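Local structure of second substrate binding domain of putative amino acid ABC transporter (Streptococcus pneumoniae, 4OEN) at residues Y5-D10 with F42-T47; T26-E31 with Q215-K220; F80-S85 with A186-K191; N90-V95 with D158-L163; G94-S99 with Q171-P176. The protein probably binds an amino acid outside the cell and hands it to the membrane part of an ABC transporter, as related family 3 solute-binding proteins do. One frame throughout, in Å; residues are numbered along the deposited sequence.

Contact 1. Residues Y5-D10 with F42-T47; sequences YIIASD and FEIEIT
Y5 meets F42 in an offset edge-to-face pair: the edge of Y5 is turned toward the face of F42, the planes stand at 89°, and Y5 CD2 lies 3.6 Å from F42 CD1. The F42 ring reaches this place because its CG sits between the backbone N and the carbonyl carbon (chi1 60°). Beside the rings the two strands start to pair in parallel. Y5 N donates to E43 O, and Y5 O accepts from E45 N. I6 lies on the same face as E45, and the two side chains run alongside each other, the extended E45 laying its carboxylate OE1 3.7 Å from I6 CG1; a charged residue suits this exposed outer strand. I7 N gives the straightest bond of the set, 2.8 Å to E45 O at 176°, and I7 O takes T47 N at 2.9 Å. On the face shared by Y5, I7, I44 and I46, I7 CG1 packs 3.9 Å from I44 CG2, two branched side chains that suit an extended backbone and shed water together. A8 is small enough for T47 OG1 to lie 3.6 Å from its CB. At S9 the pairing fades into a weak bond from S9 N to T47 O. Strand 5-8 runs between strand 44-47 and strand 65-66, with helix 28-40 packed on I46 and F42, and helix 195-210 against both Y5 and F42.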
# COMPACT_ATOMS: atom_id res chain seq x y z
N TYR A 5 -15.28 -1.40 -19.37
CA TYR A 5 -14.53 -0.33 -18.71
C TYR A 5 -13.06 -0.68 -18.74
O TYR A 5 -12.68 -1.79 -18.38
CB TYR A 5 -14.95 -0.14 -17.25
CG TYR A 5 -16.32 0.45 -17.04
CD1 TYR A 5 -16.56 1.80 -17.26
CD2 TYR A 5 -17.36 -0.35 -16.59
CE1 TYR A 5 -17.82 2.33 -17.05
CE2 TYR A 5 -18.62 0.17 -16.38
CZ TYR A 5 -18.85 1.51 -16.62
OH TYR A 5 -20.10 2.02 -16.41
N ILE A 6 -12.23 0.27 -19.13
CA ILE A 6 -10.79 0.05 -19.16
C ILE A 6 -10.18 0.53 -17.85
O ILE A 6 -10.35 1.68 -17.47
CB ILE A 6 -10.13 0.78 -20.34
CG1 ILE A 6 -10.71 0.25 -21.66
CG2 ILE A 6 -8.63 0.60 -20.31
CD1 ILE A 6 -10.13 0.92 -22.87
N ILE A 7 -9.48 -0.37 -17.16
CA ILE A 7 -8.88 -0.06 -15.87
C ILE A 7 -7.38 -0.11 -15.99
O ILE A 7 -6.82 -1.14 -16.32
CB ILE A 7 -9.31 -1.04 -14.75
CG1 ILE A 7 -10.84 -1.17 -14.71
CG2 ILE A 7 -8.74 -0.59 -13.40
CD1 ILE A 7 -11.56 0.14 -14.44
N ALA A 8 -6.73 1.02 -15.74
CA ALA A 8 -5.28 1.09 -15.88
C ALA A 8 -4.60 1.00 -14.53
O ALA A 8 -5.11 1.50 -13.53
CB ALA A 8 -4.91 2.37 -16.61
N SER A 9 -3.43 0.37 -14.51
CA SER A 9 -2.72 0.16 -13.26
C SER A 9 -1.21 0.23 -13.43
O SER A 9 -0.69 0.44 -14.54
CB SER A 9 -3.13 -1.21 -12.67
OG SER A 9 -2.62 -1.37 -11.37
N ASP A 10 -0.50 0.10 -12.32
CA ASP A 10 0.95 -0.01 -12.33
C ASP A 10 1.36 -1.43 -12.70
O ASP A 10 0.53 -2.32 -12.84
CB ASP A 10 1.49 0.38 -10.94
CG ASP A 10 2.95 0.78 -10.95
OD1 ASP A 10 3.58 0.88 -12.03
OD2 ASP A 10 3.45 1.06 -9.85
N PHE A 42 -20.35 -5.62 -14.26
CA PHE A 42 -19.75 -4.96 -15.41
C PHE A 42 -18.49 -5.69 -15.86
O PHE A 42 -17.94 -6.52 -15.14
CB PHE A 42 -19.47 -3.47 -15.13
CG PHE A 42 -18.53 -3.18 -13.98
CD1 PHE A 42 -17.16 -3.05 -14.18
CD2 PHE A 42 -19.04 -2.95 -12.71
CE1 PHE A 42 -16.31 -2.73 -13.12
CE2 PHE A 42 -18.21 -2.64 -11.65
CZ PHE A 42 -16.84 -2.53 -11.85
N GLU A 43 -18.09 -5.42 -17.10
CA GLU A 43 -16.89 -6.02 -17.67
C GLU A 43 -15.74 -5.04 -17.61
O GLU A 43 -15.94 -3.83 -17.69
CB GLU A 43 -17.13 -6.45 -19.13
CG GLU A 43 -18.03 -7.65 -19.29
CD GLU A 43 -17.94 -8.26 -20.67
OE1 GLU A 43 -17.39 -7.60 -21.58
OE2 GLU A 43 -18.43 -9.39 -20.86
N ILE A 44 -14.53 -5.57 -17.45
CA ILE A 44 -13.35 -4.73 -17.45
C ILE A 44 -12.26 -5.32 -18.32
O ILE A 44 -12.21 -6.52 -18.57
CB ILE A 44 -12.75 -4.55 -16.04
CG1 ILE A 44 -12.41 -5.91 -15.43
CG2 ILE A 44 -13.70 -3.74 -15.15
CD1 ILE A 44 -11.78 -5.81 -14.02
N GLU A 45 -11.41 -4.42 -18.81
CA GLU A 45 -10.14 -4.79 -19.40
C GLU A 45 -9.09 -4.11 -18.54
O GLU A 45 -9.17 -2.91 -18.32
CB GLU A 45 -10.02 -4.34 -20.85
CG GLU A 45 -8.63 -4.60 -21.42
CD GLU A 45 -8.33 -3.76 -22.65
OE1 GLU A 45 -9.14 -2.87 -22.97
OE2 GLU A 45 -7.28 -4.00 -23.29
N ILE A 46 -8.12 -4.87 -18.05
CA ILE A 46 -7.08 -4.30 -17.21
C ILE A 46 -5.82 -4.10 -18.05
O ILE A 46 -5.44 -4.97 -18.82
CB ILE A 46 -6.77 -5.21 -16.00
CG1 ILE A 46 -8.00 -5.34 -15.11
CG2 ILE A 46 -5.61 -4.67 -15.22
CD1 ILE A 46 -7.83 -6.34 -13.95
N THR A 47 -5.21 -2.94 -17.89
CA THR A 47 -3.92 -2.67 -18.51
C THR A 47 -2.93 -2.31 -17.41
O THR A 47 -3.33 -1.82 -16.35
CB THR A 47 -4.01 -1.55 -19.54
OG1 THR A 47 -4.38 -0.32 -18.91
CG2 THR A 47 -5.02 -1.90 -20.62

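Contact 2. Residues T26-E31 with Q215-K220; sequences TGIDME and QKILDK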
# COMPACT_ATOMS: atom_id res chain seq x y z
N THR A 26 -0.95 -9.77 -10.68
CA THR A 26 -1.79 -10.18 -9.57
C THR A 26 -1.65 -9.11 -8.49
O THR A 26 -1.10 -8.04 -8.76
CB THR A 26 -1.40 -11.58 -9.05
OG1 THR A 26 -2.36 -12.03 -8.09
CG2 THR A 26 -0.02 -11.56 -8.40
N GLY A 27 -2.17 -9.37 -7.30
CA GLY A 27 -2.03 -8.41 -6.21
C GLY A 27 -3.39 -8.01 -5.66
O GLY A 27 -4.40 -8.30 -6.27
N ILE A 28 -3.41 -7.33 -4.52
CA ILE A 28 -4.66 -6.88 -3.91
C ILE A 28 -5.57 -6.15 -4.90
O ILE A 28 -6.77 -6.42 -4.99
CB ILE A 28 -4.36 -5.95 -2.73
CG1 ILE A 28 -3.57 -6.70 -1.66
CG2 ILE A 28 -5.64 -5.31 -2.20
CD1 ILE A 28 -3.10 -5.80 -0.50
N ASP A 29 -4.99 -5.21 -5.64
CA ASP A 29 -5.78 -4.38 -6.55
C ASP A 29 -6.38 -5.16 -7.69
O ASP A 29 -7.51 -4.90 -8.10
CB ASP A 29 -4.93 -3.27 -7.15
CG ASP A 29 -4.64 -2.19 -6.17
OD1 ASP A 29 -5.18 -2.22 -5.04
OD2 ASP A 29 -3.86 -1.30 -6.57
N MET A 30 -5.59 -6.10 -8.22
CA MET A 30 -6.03 -6.90 -9.36
C MET A 30 -7.18 -7.79 -8.94
O MET A 30 -8.20 -7.86 -9.62
CB MET A 30 -4.87 -7.72 -9.92
CG MET A 30 -3.74 -6.85 -10.50
SD MET A 30 -4.22 -5.78 -11.90
CE MET A 30 -4.65 -4.24 -11.09
N GLU A 31 -7.02 -8.44 -7.79
CA GLU A 31 -8.09 -9.31 -7.31
C GLU A 31 -9.33 -8.52 -6.94
O GLU A 31 -10.45 -8.96 -7.21
CB GLU A 31 -7.61 -10.14 -6.12
CG GLU A 31 -6.56 -11.16 -6.52
CD GLU A 31 -6.40 -12.29 -5.52
OE1 GLU A 31 -7.41 -12.76 -4.95
OE2 GLU A 31 -5.25 -12.71 -5.31
N GLN A 215 -11.88 -9.50 3.02
CA GLN A 215 -10.88 -9.86 4.01
C GLN A 215 -10.02 -11.03 3.52
O GLN A 215 -8.83 -11.09 3.81
CB GLN A 215 -11.54 -10.21 5.34
CG GLN A 215 -10.56 -10.35 6.50
CD GLN A 215 -9.78 -9.07 6.77
OE1 GLN A 215 -10.31 -7.96 6.65
NE2 GLN A 215 -8.51 -9.21 7.15
N LYS A 216 -10.61 -11.96 2.77
CA LYS A 216 -9.85 -13.07 2.24
C LYS A 216 -8.77 -12.60 1.24
O LYS A 216 -7.66 -13.14 1.21
CB LYS A 216 -10.77 -14.08 1.56
CG LYS A 216 -11.60 -14.91 2.54
CD LYS A 216 -12.41 -15.95 1.79
CE LYS A 216 -13.36 -16.69 2.71
NZ LYS A 216 -14.23 -17.60 1.93
N ILE A 217 -9.09 -11.59 0.44
CA ILE A 217 -8.11 -11.04 -0.50
C ILE A 217 -6.99 -10.39 0.28
O ILE A 217 -5.81 -10.62 -0.00
CB ILE A 217 -8.76 -10.01 -1.44
CG1 ILE A 217 -9.79 -10.68 -2.33
CG2 ILE A 217 -7.68 -9.29 -2.27
CD1 ILE A 217 -10.57 -9.71 -3.21
N LEU A 218 -7.34 -9.56 1.26
CA LEU A 218 -6.31 -8.92 2.09
C LEU A 218 -5.43 -9.96 2.76
O LEU A 218 -4.20 -9.84 2.75
CB LEU A 218 -6.95 -8.02 3.14
CG LEU A 218 -7.61 -6.76 2.60
CD1 LEU A 218 -8.11 -5.90 3.74
CD2 LEU A 218 -6.62 -5.99 1.74
N ASP A 219 -6.05 -10.98 3.35
CA ASP A 219 -5.31 -11.98 4.10
C ASP A 219 -4.29 -12.74 3.25
O ASP A 219 -3.23 -13.16 3.73
CB ASP A 219 -6.26 -12.98 4.75
CG ASP A 219 -7.06 -12.37 5.89
OD1 ASP A 219 -6.68 -11.29 6.38
OD2 ASP A 219 -8.06 -13.00 6.30
N LYS A 220 -4.61 -12.91 1.97
CA LYS A 220 -3.74 -13.66 1.07
C LYS A 220 -2.39 -12.98 0.96
O LYS A 220 -1.34 -13.63 0.95
CB LYS A 220 -4.39 -13.79 -0.31
CG LYS A 220 -3.47 -14.39 -1.36
CD LYS A 220 -4.19 -14.52 -2.70
CE LYS A 220 -3.28 -15.13 -3.75
NZ LYS A 220 -3.95 -15.23 -5.07
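The first turn of helix 28-40, with G27 at its N-cap, faces the side of helix 213-222, and the backbones come nearest at I28 and I217, whose CA atoms are 6.4 Å apart. G27 has a positive phi of 123°, where a side chain would jam against the preceding carbonyl, so glycine fits the start of this helix. Branched apolar residues fill the gap between the backbones. I28 puts its CG2 branch 4.1 Å from L218 CD2, the two side chains meeting at a slant. I217 points at the partner helix, and its CG2, anti to the backbone N (the CG1 branch has chi1 -65°), lies 3.9 Å from E31 CB. E31 and I217 run alongside each other head to tail, so the glutamate offers its aliphatic part to the isoleucine and carries its carboxylate onward to K220. The fully extended lysine crosses E31 at about a right angle and closes a salt bridge from K220 NZ to E31 OE2, 2.8 Å long, on the syn side of the oxygen and 28° out of the carboxylate plane. The same E31 OE2 also bonds to the hydroxyl of Y221, which in turn bonds to G27 N and T26 OG1. The last helix, 213-222, is in this way packed on the start of helix 28-40 in the type II periplasmic binding protein fold.

Contact 3. Residues F80-S85 with A186-K191; sequences FDFSES and AFAVKK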
# COMPACT_ATOMS: atom_id res chain seq x y z
N PHE A 80 -9.14 14.08 -10.13
CA PHE A 80 -9.70 12.73 -9.95
C PHE A 80 -10.85 12.72 -8.97
O PHE A 80 -10.85 13.48 -7.99
CB PHE A 80 -8.64 11.75 -9.43
CG PHE A 80 -7.58 11.37 -10.43
CD1 PHE A 80 -7.81 10.34 -11.32
CD2 PHE A 80 -6.34 12.00 -10.43
CE1 PHE A 80 -6.83 9.96 -12.24
CE2 PHE A 80 -5.36 11.63 -11.34
CZ PHE A 80 -5.61 10.60 -12.25
N ASP A 81 -11.82 11.84 -9.20
CA ASP A 81 -12.82 11.50 -8.20
C ASP A 81 -12.47 10.12 -7.64
O ASP A 81 -12.27 9.18 -8.39
CB ASP A 81 -14.23 11.48 -8.80
CG ASP A 81 -14.75 12.87 -9.17
OD1 ASP A 81 -14.29 13.87 -8.59
OD2 ASP A 81 -15.64 12.94 -10.04
N PHE A 82 -12.40 10.03 -6.32
CA PHE A 82 -11.99 8.80 -5.67
C PHE A 82 -13.17 8.00 -5.17
O PHE A 82 -14.21 8.56 -4.79
CB PHE A 82 -11.06 9.11 -4.50
CG PHE A 82 -9.67 9.52 -4.91
CD1 PHE A 82 -8.73 8.56 -5.28
CD2 PHE A 82 -9.27 10.85 -4.86
CE1 PHE A 82 -7.43 8.92 -5.63
CE2 PHE A 82 -7.99 11.22 -5.20
CZ PHE A 82 -7.06 10.25 -5.58
N SER A 83 -12.99 6.68 -5.14
CA SER A 83 -13.87 5.79 -4.41
C SER A 83 -13.68 5.92 -2.91
O SER A 83 -12.78 6.62 -2.43
CB SER A 83 -13.60 4.34 -4.79
OG SER A 83 -12.38 3.89 -4.22
N GLU A 84 -14.50 5.21 -2.15
CA GLU A 84 -14.24 4.99 -0.74
C GLU A 84 -12.89 4.31 -0.60
O GLU A 84 -12.48 3.57 -1.50
CB GLU A 84 -15.33 4.11 -0.12
CG GLU A 84 -16.70 4.74 -0.12
CD GLU A 84 -16.89 5.70 1.04
OE1 GLU A 84 -16.00 5.76 1.91
OE2 GLU A 84 -17.93 6.39 1.07
N SER A 85 -12.20 4.56 0.50
CA SER A 85 -10.93 3.91 0.77
C SER A 85 -11.11 2.41 0.90
O SER A 85 -12.02 1.95 1.60
CB SER A 85 -10.30 4.47 2.04
OG SER A 85 -9.06 3.82 2.31
N ALA A 186 -7.35 4.36 -2.71
CA ALA A 186 -8.64 4.26 -3.38
C ALA A 186 -8.52 4.09 -4.88
O ALA A 186 -7.47 4.32 -5.47
CB ALA A 186 -9.51 5.49 -3.07
N PHE A 187 -9.63 3.68 -5.49
CA PHE A 187 -9.83 3.64 -6.93
C PHE A 187 -10.21 5.04 -7.40
O PHE A 187 -10.77 5.81 -6.63
CB PHE A 187 -10.94 2.60 -7.22
CG PHE A 187 -11.43 2.55 -8.63
CD1 PHE A 187 -10.74 1.84 -9.61
CD2 PHE A 187 -12.62 3.18 -8.98
CE1 PHE A 187 -11.22 1.78 -10.93
CE2 PHE A 187 -13.10 3.12 -10.28
CZ PHE A 187 -12.40 2.43 -11.26
N ALA A 188 -9.88 5.39 -8.65
CA ALA A 188 -10.17 6.75 -9.12
C ALA A 188 -10.65 6.77 -10.56
O ALA A 188 -10.26 5.92 -11.36
CB ALA A 188 -8.94 7.65 -8.98
N VAL A 189 -11.48 7.75 -10.86
CA VAL A 189 -11.89 8.07 -12.23
C VAL A 189 -11.54 9.53 -12.48
O VAL A 189 -11.22 10.27 -11.54
CB VAL A 189 -13.40 7.83 -12.45
CG1 VAL A 189 -13.75 6.36 -12.16
CG2 VAL A 189 -14.22 8.74 -11.57
N LYS A 190 -11.57 9.94 -13.74
CA LYS A 190 -11.36 11.35 -14.04
C LYS A 190 -12.47 12.18 -13.38
O LYS A 190 -13.63 11.79 -13.44
CB LYS A 190 -11.31 11.58 -15.55
CG LYS A 190 -11.02 13.03 -15.93
CD LYS A 190 -10.94 13.20 -17.43
CE LYS A 190 -10.63 14.64 -17.79
NZ LYS A 190 -10.51 14.80 -19.25
N LYS A 191 -12.10 13.29 -12.75
CA LYS A 191 -13.07 14.18 -12.11
C LYS A 191 -14.23 14.48 -13.07
O LYS A 191 -14.01 14.93 -14.20
CB LYS A 191 -12.42 15.49 -11.66
CG LYS A 191 -13.37 16.43 -10.92
CD LYS A 191 -12.65 17.65 -10.31
CE LYS A 191 -12.59 18.82 -11.28
NZ LYS A 191 -11.77 19.96 -10.75
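F82 and F80 both bring CD1 to the methyl of A188: F80 CD1 is 3.7 Å from A188 CB and F82 CD1 is 3.8 Å from it. In both phenylalanines CG is anti to the carbonyl carbon (chi1 -72° in F80, -75° in F82), and both rings lean on that methyl, a small side chain that lets them come close. A186, equally small, sits 3.9 Å from F82 CD1 through its CB. S83 differs: with chi1 73° its OG lies between backbone N and carbonyl carbon, where it accepts from F187 N at 3.0 Å and donates to E84 O, side-chain bonds next to the backbone pairing. F187 carries its ring the other way, with S83 CB at its edge and F201 of helix 195-210 stacked on it. On the face of D81 and V189, D81 CB touches V189 CG2 at 3.9 Å, while the D81 carboxylate reaches past K191 CA to bond to G192 N. Backbone bonds D81 N to V189 O and V189 N to D81 O join the strands, and S83 N to F187 O continues them. Strand 80-82 thereby pairs antiparallel with strand 180-190 in the mixed sheet of the type II periplasmic binding protein fold.

Contact 4. Residues N90-V95 with D158-L163; sequences NTILGV and DDEPVL
N90 and E160 meet through both backbone and side chain. Among the main-chain bonds, E160 N donates to N90 O at 2.9 Å. The strand pairing proper lies at I92 and D158, an antiparallel hydrogen-bonded pair: I92 N to D158 O at 2.9 Å, D158 N to I92 O at 3.0 Å.

A water donates to both N90 O and D159 OD1, bridging them.

The side-chain bond runs from N90 ND2 to E160 OE1, 2.9 Å long. The two groups lie alongside each other with their planes 43° apart; the oxygen stays close to the amide plane but is met from above the carboxylate plane. E160 carries CG anti to its backbone N (chi1 172°) and then runs extended, which brings the carboxylate level with the amide. E160 OE1 also lies against the end of I92, 3.6 Å from I92 CD1. E160 OE2 forms a salt bridge with K164.

Apolar contact is left to I92 and L163, with I92 CG2 3.7 Å from L163 CD1. L163 CD1 rests 3.9 Å from G94 CA, where a side chain would strike it, so glycine suits this place.

With N90 on one oxygen and K164 on the other, the E160 carboxylate is held at both ends and would probably stay ionised, while E160 N to N90 O ties the first residue of the helix to the strand.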
# COMPACT_ATOMS: atom_id res chain seq x y z
N ASN A 90 -0.47 2.66 6.56
CA ASN A 90 0.23 3.04 7.78
C ASN A 90 1.73 2.97 7.59
O ASN A 90 2.21 2.25 6.72
CB ASN A 90 -0.12 2.10 8.95
CG ASN A 90 -1.59 2.10 9.29
OD1 ASN A 90 -2.22 3.14 9.41
ND2 ASN A 90 -2.14 0.91 9.48
N THR A 91 2.45 3.72 8.42
CA THR A 91 3.87 3.47 8.66
C THR A 91 3.94 2.62 9.93
O THR A 91 3.12 2.78 10.82
CB THR A 91 4.68 4.79 8.82
OG1 THR A 91 6.03 4.46 9.12
CG2 THR A 91 4.13 5.63 9.93
N ILE A 92 4.89 1.70 9.98
CA ILE A 92 4.94 0.75 11.10
C ILE A 92 6.37 0.35 11.39
O ILE A 92 7.23 0.33 10.51
CB ILE A 92 4.05 -0.49 10.78
CG1 ILE A 92 3.71 -1.28 12.04
CG2 ILE A 92 4.69 -1.39 9.74
CD1 ILE A 92 2.62 -2.32 11.79
N LEU A 93 6.64 0.05 12.65
CA LEU A 93 7.96 -0.42 13.06
C LEU A 93 8.17 -1.90 12.71
O LEU A 93 7.27 -2.72 12.91
CB LEU A 93 8.16 -0.22 14.57
CG LEU A 93 9.62 -0.30 15.04
CD1 LEU A 93 10.34 1.03 14.79
CD2 LEU A 93 9.70 -0.71 16.51
N GLY A 94 9.36 -2.24 12.23
CA GLY A 94 9.72 -3.63 11.97
C GLY A 94 10.95 -4.01 12.77
O GLY A 94 11.88 -3.21 12.86
N VAL A 95 10.95 -5.21 13.37
CA VAL A 95 12.13 -5.75 14.05
C VAL A 95 12.30 -7.24 13.74
O VAL A 95 11.37 -7.90 13.25
CB VAL A 95 12.05 -5.55 15.59
CG1 VAL A 95 12.04 -4.08 15.95
CG2 VAL A 95 10.83 -6.27 16.18
N ASP A 158 8.83 1.40 8.18
CA ASP A 158 8.53 1.23 6.75
C ASP A 158 7.03 1.23 6.51
O ASP A 158 6.24 1.24 7.44
CB ASP A 158 9.14 -0.09 6.24
CG ASP A 158 9.47 -0.09 4.74
OD1 ASP A 158 9.08 0.81 3.95
OD2 ASP A 158 10.15 -1.07 4.34
N ASP A 159 6.64 1.18 5.24
CA ASP A 159 5.24 1.09 4.88
C ASP A 159 4.68 -0.24 5.36
O ASP A 159 5.25 -1.31 5.08
CB ASP A 159 5.07 1.19 3.36
CG ASP A 159 5.44 2.55 2.84
OD1 ASP A 159 4.89 3.54 3.36
OD2 ASP A 159 6.28 2.64 1.91
N GLU A 160 3.54 -0.18 6.04
CA GLU A 160 2.93 -1.39 6.57
C GLU A 160 2.59 -2.45 5.50
O GLU A 160 2.91 -3.62 5.70
CB GLU A 160 1.68 -1.07 7.40
CG GLU A 160 0.93 -2.33 7.80
CD GLU A 160 -0.12 -2.10 8.86
OE1 GLU A 160 -0.02 -1.11 9.63
OE2 GLU A 160 -1.04 -2.95 8.93
N PRO A 161 1.98 -2.07 4.36
CA PRO A 161 1.68 -3.17 3.43
C PRO A 161 2.93 -3.85 2.86
O PRO A 161 2.91 -5.03 2.54
CB PRO A 161 0.88 -2.49 2.32
CG PRO A 161 1.18 -1.02 2.45
CD PRO A 161 1.43 -0.79 3.90
N VAL A 162 4.03 -3.10 2.77
CA VAL A 162 5.28 -3.67 2.27
C VAL A 162 5.87 -4.63 3.29
O VAL A 162 6.25 -5.77 2.97
CB VAL A 162 6.30 -2.56 1.94
CG1 VAL A 162 7.68 -3.14 1.67
CG2 VAL A 162 5.82 -1.75 0.75
N LEU A 163 5.91 -4.18 4.54
CA LEU A 163 6.42 -5.02 5.61
C LEU A 163 5.54 -6.25 5.83
O LEU A 163 6.07 -7.35 5.95
CB LEU A 163 6.53 -4.22 6.91
CG LEU A 163 7.94 -3.88 7.37
CD1 LEU A 163 7.89 -2.97 8.59
CD2 LEU A 163 8.71 -5.17 7.66
O HOH W 1 2.10 2.65 3.99

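Contact 5. Residues G94-S99 with Q171-P176; sequences GVKESS and QKLKTP
Strand 87-96 ends here in a type I beta turn, K96 to S99, and short strand 173-174 pairs antiparallel with that end. V95 and K174 form the hydrogen-bonded pair: V95 N donates to K174 O at 3.0 Å, and K174 N to V95 O at 2.8 Å. Beyond them E97 N makes a longer bond, 3.3 Å, to K172 O, the donor standing above the carbonyl plane. The side chains of V95 and K174 share a face, where V95 CG2 is pressed to 3.5 Å from K174 CG, tight for two carbons, and also lies 3.9 Å from P176 CD. K174 starts out with CG between backbone N and carbonyl carbon (chi1 63°) and then runs fully extended, a course that carries its amine over the turn. There K174 NZ gives one bond of 2.8 Å to S99 O, in that carbonyl's plane, and another of 3.0 Å to E97 O, from above its plane. A long, flexible lysine suits this task because its methylenes pack on valine while its end bridges two carbonyls. E97 CG lies against K172 O, and the bend at chi2 turns the carboxylate toward K172, but that salt bridge is long. L173 reaches helix 160-168 and helix 141-150. The turn, closed by S99 N to K96 O, is probably steadied further by the ammonium bonded to two of its carbonyls.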
# COMPACT_ATOMS: atom_id res chain seq x y z
N GLY A 94 9.36 -2.24 12.23
CA GLY A 94 9.72 -3.63 11.97
C GLY A 94 10.95 -4.01 12.77
O GLY A 94 11.88 -3.21 12.86
N VAL A 95 10.95 -5.21 13.37
CA VAL A 95 12.13 -5.75 14.05
C VAL A 95 12.30 -7.24 13.74
O VAL A 95 11.37 -7.90 13.25
CB VAL A 95 12.05 -5.55 15.59
CG1 VAL A 95 12.04 -4.08 15.95
CG2 VAL A 95 10.83 -6.27 16.18
N LYS A 96 13.48 -7.79 14.01
CA LYS A 96 13.67 -9.23 13.90
C LYS A 96 12.81 -9.98 14.91
O LYS A 96 12.45 -9.44 15.96
CB LYS A 96 15.14 -9.60 14.09
CG LYS A 96 16.04 -8.91 13.08
CD LYS A 96 17.49 -9.34 13.26
CE LYS A 96 17.69 -10.80 12.91
NZ LYS A 96 19.11 -11.21 13.09
N GLU A 97 12.53 -11.22 14.60
CA GLU A 97 11.72 -12.04 15.45
C GLU A 97 12.18 -12.07 16.88
O GLU A 97 11.40 -12.13 17.77
CB GLU A 97 11.79 -13.46 14.92
CG GLU A 97 11.08 -13.55 13.61
CD GLU A 97 9.63 -13.86 13.79
OE1 GLU A 97 9.09 -13.55 14.84
OE2 GLU A 97 9.05 -14.46 12.89
N SER A 98 13.49 -12.04 17.02
CA SER A 98 14.17 -12.17 18.30
C SER A 98 14.13 -10.91 19.16
O SER A 98 14.50 -10.96 20.34
CB SER A 98 15.62 -12.56 18.04
OG SER A 98 16.20 -11.67 17.09
N SER A 99 13.70 -9.80 18.59
CA SER A 99 13.82 -8.51 19.27
C SER A 99 12.93 -8.38 20.50
O SER A 99 11.79 -8.83 20.49
CB SER A 99 13.50 -7.37 18.31
OG SER A 99 13.48 -6.13 19.00
N GLN A 171 9.40 -13.73 5.55
CA GLN A 171 10.51 -13.04 6.20
C GLN A 171 10.29 -13.02 7.70
O GLN A 171 9.18 -12.73 8.17
CB GLN A 171 10.68 -11.62 5.67
CG GLN A 171 11.23 -11.58 4.27
CD GLN A 171 12.61 -12.18 4.18
OE1 GLN A 171 13.53 -11.78 4.90
NE2 GLN A 171 12.77 -13.16 3.30
N LYS A 172 11.34 -13.33 8.45
CA LYS A 172 11.23 -13.52 9.88
C LYS A 172 11.34 -12.19 10.61
O LYS A 172 12.25 -11.97 11.41
CB LYS A 172 12.31 -14.49 10.37
CG LYS A 172 12.24 -15.85 9.70
CD LYS A 172 10.94 -16.57 10.04
CE LYS A 172 10.99 -17.17 11.45
NZ LYS A 172 9.82 -18.06 11.72
N LEU A 173 10.39 -11.30 10.32
CA LEU A 173 10.32 -10.01 10.98
C LEU A 173 9.00 -9.93 11.72
O LEU A 173 8.11 -10.76 11.49
CB LEU A 173 10.42 -8.85 9.97
CG LEU A 173 11.70 -8.87 9.14
CD1 LEU A 173 11.66 -7.81 8.05
CD2 LEU A 173 12.89 -8.67 10.04
N LYS A 174 8.87 -8.96 12.61
CA LYS A 174 7.61 -8.79 13.33
C LYS A 174 7.30 -7.31 13.52
O LYS A 174 8.17 -6.45 13.35
CB LYS A 174 7.67 -9.52 14.68
CG LYS A 174 8.72 -8.99 15.61
CD LYS A 174 8.70 -9.81 16.90
CE LYS A 174 9.69 -9.27 17.92
NZ LYS A 174 9.62 -10.10 19.17
N THR A 175 6.04 -7.03 13.83
CA THR A 175 5.54 -5.67 13.98
C THR A 175 4.88 -5.56 15.35
O THR A 175 3.67 -5.78 15.49
CB THR A 175 4.56 -5.31 12.86
OG1 THR A 175 3.55 -6.33 12.78
CG2 THR A 175 5.28 -5.22 11.52
N PRO A 176 5.67 -5.23 16.37
CA PRO A 176 5.19 -5.27 17.75
C PRO A 176 4.32 -4.06 18.16
O PRO A 176 3.70 -4.10 19.24
CB PRO A 176 6.48 -5.30 18.56
CG PRO A 176 7.47 -4.57 17.71
CD PRO A 176 7.12 -4.95 16.29
O HOH W 2 7.33 -13.26 11.52

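Overall arrangement
Contact 4 is the most buried of the five, whereas the others have partly exposed borders. Contacts 1, 3, 4 and 5 all belong to one mixed sheet, parallel in contact 1 and antiparallel in the other three; contact 2 alone joins two helices. Contacts 1 and 3 lie on one side of the chain's centre and touch where I7 meets F187; contacts 4 and 5 lie on the opposite side and share G94 and V95. M30 of contact 2 packs on S9 and I46 of contact 1. Rings and small alanines mark contact 3, the buried contact 4 pairs an amide with a carboxylate, and charged ends reach a salt bridge in contact 2 and turn carbonyls in contact 5.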